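Side-chain contacts in 3'-5'-exonuclease (Saccharomyces cerevisiae, PDB 3E2V), which cuts double-stranded DNA without obvious specificity and degrades it from the 3' to the 5' end, as a probably magnesium-dependent nuclease of the TatD family: residues A[39-42]-A[43-47]; A[142-145]-A[146-150]. All blocks are in the same frame, centred on the assembly; numbering follows the deposited sequence.

How the interactions relate
Both contacts are local, each within a single helix of the TIM-barrel-like TatD fold, and together they show how the same backbone pattern carries different side-chain chemistry. Their centres lie about 29 Å apart. Interaction 1 sits in the first turns of helix 40-49, away from the metal site, and is ionic: a carboxylate and a guanidinium meet across seven residues, and each has a further charged partner of its own. Interaction 2 lies toward the end of helix 132-149, and its central pair is uncharged, an amide nitrogen over an aromatic face. Each contact is partly buried, with one side of its helix packed against the protein and another more exposed.

Interaction 1 of 2, residues A[39-42]-A[43-47]; sequences DYVK and LLERA
Two torsions bring Asp39 and Arg46 together at the start of helix 40-49. The Asp39 CG sits between its own backbone N and carbonyl carbon (chi1 66°), while the Arg46 chain bends at chi3 (-73°) and turns its guanidinium back toward the helix start. The two side chains cross at about a right angle, and the salt bridge joins Arg46 NH2 to Asp39 OD2 at 3.3 Å. The carboxylate oxygen lies near the guanidinium plane, but the nitrogen meets it from above the carboxylate plane. A water closes a second path: it donates to Asp39 OD2 at 2.7 Å and accepts from Arg46 NH1 at 2.9 Å.

One face of the guanidinium lies over the first turn, with Lys42 O 3.6 Å from Arg46 NH1. That carbonyl is also the acceptor for Arg46 N at 2.9 Å, one of the i to i+4 bonds of the helix. Beside this, Glu45 runs extended past its neighbours: Glu45 OE1 passes Lys42 CG at 3.9 Å, and Glu45 OE2 meets Val41 CG1 at the same distance. Farther round, Leu44 CG packs on Tyr40 O at 3.2 Å; Tyr40 and Val41 reach helix 62-75, and Leu44 touches Ser79.

Asp39 holds the N-cap position without making a capping bond with its side chain; its carboxylate turns to arginines instead. Arg356 forms a salt bridge with Asp39 OD2, and Glu358 with Arg46 NE. Replacing Arg46 by an alanine would probably leave Glu358 without this cationic partner, Asp39 with one fewer, and the water with only Asp39 of the two. Two acids and two arginines thus alternate in a network where the Asp39 carboxylate, bridging two guanidiniums, probably makes their closeness tolerable and itself stays ionised.

Interaction 2 of 2, residues A[142-145]-A[146-150]; sequences YDLM and NQQAK
Tyr142 and Asn146, one helical turn apart, form the closely packed part of this contact in helix 132-149. The Asn146 amide approaches one face of the tyrosine ring with its nitrogen leading: ND2 lies over the ring centre, 3.1 Å above the plane, and comes to 3.2 Å from Tyr142 CZ. Ring and amide planes stand 76° apart, so the amide meets the face end-on and does not stack flat against it. Because Tyr142 CG lies opposite the backbone N (chi1 -178°), the ring turns its face to the amide, while in the backbone Asn146 N bonds Tyr142 O at 2.9 Å. Asn191 ties the polar ends together, its ND2 bonding both Tyr142 OH and Asn146 OD1, which would help to fix the rotation of ring and amide alike.

Toward solvent the contacts are looser. A water donates to Asp143 OD1 at 2.8 Å and accepts from Asn146 ND2 at 3.0 Å, linking two residues whose side chains do not touch directly; the other oxygen of Asp143 forms a salt bridge with Lys139. The exposed Gln147 is steadied by its neighbour: Gln148 NE2 donates to Gln147 OE1 at 2.9 Å, reaching that oxygen from above the carbonyl plane, with the acceptor close to the donor's amide plane. Leu144 CD1 lies alongside Gln147 OE1 at 3.6 Å, where this surface passes into the packing on helix 62-75.

Three neighbouring elements pack on this helix. Tyr142, Met145 and Asn146 touch Leu194 of helix 192-195, whereas Leu144 and Gln148 face Ile69 of helix 62-75. Between these two sides, Met145, Gln148 and Ala149 rest on Phe156 of strand 156-165, part of the parallel sheet of the barrel.

Interaction 1 of 2, residues A[39-42]-A[43-47]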
loop_
_atom_site.group_PDB
_atom_site.type_symbol
_atom_site.label_atom_id
_atom_site.label_comp_id
_atom_site.label_asym_id
_atom_site.label_seq_id
_atom_site.Cartn_x
_atom_site.Cartn_y
_atom_site.Cartn_z
ATOM N N ASP A 39 14.954 -10.662 10.482
ATOM C CA ASP A 39 15.052 -11.826 9.589
ATOM C C ASP A 39 14.453 -11.518 8.226
ATOM O O ASP A 39 13.957 -12.426 7.565
ATOM C CB ASP A 39 14.352 -13.034 10.224
ATOM C CG ASP A 39 12.842 -12.840 10.368
ATOM O OD1 ASP A 39 12.369 -11.712 10.665
ATOM O OD2 ASP A 39 12.102 -13.842 10.199
ATOM N N TYR A 40 14.497 -10.258 7.796
ATOM C CA TYR A 40 13.813 -9.905 6.547
ATOM C C TYR A 40 14.451 -10.503 5.298
ATOM O O TYR A 40 13.768 -10.727 4.314
ATOM C CB TYR A 40 13.558 -8.396 6.426
ATOM C CG TYR A 40 14.778 -7.531 6.645
ATOM C CD1 TYR A 40 15.704 -7.323 5.621
ATOM C CD2 TYR A 40 15.000 -6.912 7.865
ATOM C CE1 TYR A 40 16.827 -6.525 5.816
ATOM C CE2 TYR A 40 16.112 -6.100 8.067
ATOM C CZ TYR A 40 17.022 -5.918 7.046
ATOM O OH TYR A 40 18.126 -5.121 7.258
ATOM N N VAL A 41 15.744 -10.806 5.326
ATOM C CA VAL A 41 16.342 -11.476 4.167
ATOM C C VAL A 41 15.776 -12.903 4.027
ATOM O O VAL A 41 15.346 -13.288 2.938
ATOM C CB VAL A 41 17.900 -11.391 4.144
ATOM C CG1 VAL A 41 18.469 -12.279 3.059
ATOM C CG2 VAL A 41 18.335 -9.950 3.913
ATOM N N LYS A 42 15.697 -13.652 5.126
ATOM C CA LYS A 42 15.049 -14.980 5.096
ATOM C C LYS A 42 13.560 -14.899 4.731
ATOM O O LYS A 42 13.030 -15.768 4.020
ATOM C CB LYS A 42 15.235 -15.732 6.421
ATOM C CG LYS A 42 16.626 -16.329 6.543
ATOM C CD LYS A 42 16.850 -16.883 7.932
ATOM C CE LYS A 42 18.309 -17.257 8.152
ATOM N NZ LYS A 42 18.556 -18.676 7.804
ATOM N N LEU A 43 12.905 -13.846 5.200
ATOM C CA LEU A 43 11.544 -13.565 4.815
ATOM C C LEU A 43 11.423 -13.453 3.293
ATOM O O LEU A 43 10.480 -13.987 2.691
ATOM C CB LEU A 43 11.080 -12.261 5.465
ATOM C CG LEU A 43 9.671 -11.816 5.114
ATOM C CD1 LEU A 43 8.874 -11.531 6.361
ATOM C CD2 LEU A 43 9.702 -10.647 4.147
ATOM N N LEU A 44 12.361 -12.742 2.677
ATOM C CA LEU A 44 12.328 -12.568 1.230
ATOM C C LEU A 44 12.629 -13.877 0.513
ATOM O O LEU A 44 12.036 -14.144 -0.533
ATOM C CB LEU A 44 13.261 -11.428 0.801
ATOM C CG LEU A 44 12.824 -10.034 1.293
ATOM C CD1 LEU A 44 13.956 -9.008 1.176
ATOM C CD2 LEU A 44 11.554 -9.517 0.589
ATOM N N GLU A 45 13.518 -14.683 1.077
ATOM C CA GLU A 45 13.786 -16.029 0.557
ATOM C C GLU A 45 12.536 -16.914 0.598
ATOM O O GLU A 45 12.249 -17.643 -0.366
ATOM C CB GLU A 45 14.970 -16.666 1.306
ATOM C CG GLU A 45 16.274 -15.920 1.038
ATOM C CD GLU A 45 17.462 -16.362 1.890
ATOM O OE1 GLU A 45 17.292 -17.163 2.833
ATOM O OE2 GLU A 45 18.582 -15.890 1.589
ATOM N N ARG A 46 11.773 -16.849 1.691
ATOM C CA ARG A 46 10.510 -17.594 1.796
ATOM C C ARG A 46 9.530 -17.140 0.715
ATOM O O ARG A 46 8.874 -17.970 0.068
ATOM C CB ARG A 46 9.863 -17.437 3.172
ATOM C CG ARG A 46 10.615 -18.155 4.274
ATOM C CD ARG A 46 9.842 -18.144 5.558
ATOM N NE ARG A 46 9.790 -16.848 6.255
ATOM C CZ ARG A 46 10.752 -16.385 7.050
ATOM N NH1 ARG A 46 11.907 -17.048 7.187
ATOM N NH2 ARG A 46 10.580 -15.224 7.674
ATOM N N ALA A 47 9.424 -15.825 0.518
ATOM C CA ALA A 47 8.519 -15.305 -0.499
ATOM C C ALA A 47 8.910 -15.779 -1.910
ATOM O O ALA A 47 8.057 -16.180 -2.702
ATOM C CB ALA A 47 8.467 -13.766 -0.418
HETATM O O HOH W 1 12.820 -16.450 9.864
#

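Interaction 2 of 2, residues A[142-145]-A[146-150]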
loop_
_atom_site.group_PDB
_atom_site.type_symbol
_atom_site.label_atom_id
_atom_site.label_comp_id
_atom_site.label_asym_id
_atom_site.label_seq_id
_atom_site.Cartn_x
_atom_site.Cartn_y
_atom_site.Cartn_z
ATOM N N TYR A 142 8.344 17.085 -2.022
ATOM C CA TYR A 142 8.529 17.218 -3.474
ATOM C C TYR A 142 9.978 16.979 -3.870
ATOM O O TYR A 142 10.278 16.204 -4.798
ATOM C CB TYR A 142 8.097 18.630 -3.894
ATOM C CG TYR A 142 8.169 18.922 -5.378
ATOM C CD1 TYR A 142 7.462 18.144 -6.298
ATOM C CD2 TYR A 142 8.912 19.989 -5.857
ATOM C CE1 TYR A 142 7.496 18.411 -7.660
ATOM C CE2 TYR A 142 8.953 20.269 -7.224
ATOM C CZ TYR A 142 8.237 19.476 -8.115
ATOM O OH TYR A 142 8.266 19.738 -9.470
ATOM N N ASP A 143 10.878 17.635 -3.143
ATOM C CA ASP A 143 12.310 17.481 -3.415
ATOM C C ASP A 143 12.769 16.026 -3.292
ATOM O O ASP A 143 13.513 15.533 -4.142
ATOM C CB ASP A 143 13.131 18.373 -2.491
ATOM C CG ASP A 143 13.072 19.855 -2.881
ATOM O OD1 ASP A 143 12.556 20.205 -3.976
ATOM O OD2 ASP A 143 13.529 20.672 -2.052
ATOM N N LEU A 144 12.300 15.333 -2.257
ATOM C CA LEU A 144 12.609 13.917 -2.078
ATOM C C LEU A 144 12.123 13.060 -3.244
ATOM O O LEU A 144 12.860 12.232 -3.782
ATOM C CB LEU A 144 12.006 13.400 -0.773
ATOM C CG LEU A 144 12.306 11.939 -0.434
ATOM C CD1 LEU A 144 13.806 11.741 -0.265
ATOM C CD2 LEU A 144 11.569 11.556 0.850
ATOM N N MET A 145 10.864 13.254 -3.634
ATOM C CA MET A 145 10.299 12.543 -4.776
ATOM C C MET A 145 11.127 12.785 -6.036
ATOM O O MET A 145 11.463 11.841 -6.737
ATOM C CB MET A 145 8.839 12.965 -5.007
ATOM C CG MET A 145 7.882 12.540 -3.917
ATOM S SD MET A 145 6.146 13.068 -4.313
ATOM C CE MET A 145 5.280 12.414 -2.845
ATOM N N ASN A 146 11.477 14.040 -6.308
ATOM C CA ASN A 146 12.286 14.337 -7.480
ATOM C C ASN A 146 13.673 13.710 -7.438
ATOM O O ASN A 146 14.118 13.157 -8.437
ATOM C CB ASN A 146 12.383 15.840 -7.698
ATOM C CG ASN A 146 11.104 16.415 -8.190
ATOM O OD1 ASN A 146 10.344 15.757 -8.909
ATOM N ND2 ASN A 146 10.849 17.659 -7.821
ATOM N N GLN A 147 14.337 13.793 -6.285
ATOM C CA GLN A 147 15.657 13.178 -6.099
ATOM C C GLN A 147 15.579 11.688 -6.415
ATOM O O GLN A 147 16.418 11.140 -7.133
ATOM C CB GLN A 147 16.161 13.378 -4.661
ATOM C CG GLN A 147 17.407 12.519 -4.310
ATOM C CD GLN A 147 17.713 12.388 -2.809
ATOM O OE1 GLN A 147 16.902 11.887 -2.014
ATOM N NE2 GLN A 147 18.924 12.808 -2.427
ATOM N N GLN A 148 14.561 11.031 -5.867
ATOM C CA GLN A 148 14.439 9.590 -6.036
ATOM C C GLN A 148 13.947 9.156 -7.416
ATOM O O GLN A 148 14.242 8.052 -7.859
ATOM C CB GLN A 148 13.571 8.995 -4.916
ATOM C CG GLN A 148 14.174 9.198 -3.525
ATOM C CD GLN A 148 15.491 8.477 -3.357
ATOM O OE1 GLN A 148 15.616 7.304 -3.719
ATOM N NE2 GLN A 148 16.484 9.173 -2.818
ATOM N N ALA A 149 13.220 10.029 -8.100
ATOM C CA ALA A 149 12.707 9.718 -9.429
ATOM C C ALA A 149 13.774 9.888 -10.513
ATOM O O ALA A 149 13.602 9.395 -11.635
ATOM C CB ALA A 149 11.494 10.579 -9.738
ATOM N N LYS A 150 14.856 10.587 -10.159
ATOM C CA LYS A 150 15.957 10.918 -11.088
ATOM C C LYS A 150 16.535 9.725 -11.865
ATOM O O LYS A 150 16.472 9.713 -13.101
ATOM C CB LYS A 150 17.104 11.607 -10.341
ATOM C CG LYS A 150 17.024 13.100 -10.200
ATOM C CD LYS A 150 18.454 13.653 -10.129
ATOM C CE LYS A 150 18.619 14.712 -9.042
ATOM N NZ LYS A 150 18.303 16.073 -9.545
HETATM O O HOH W 2 13.037 19.206 -6.552
#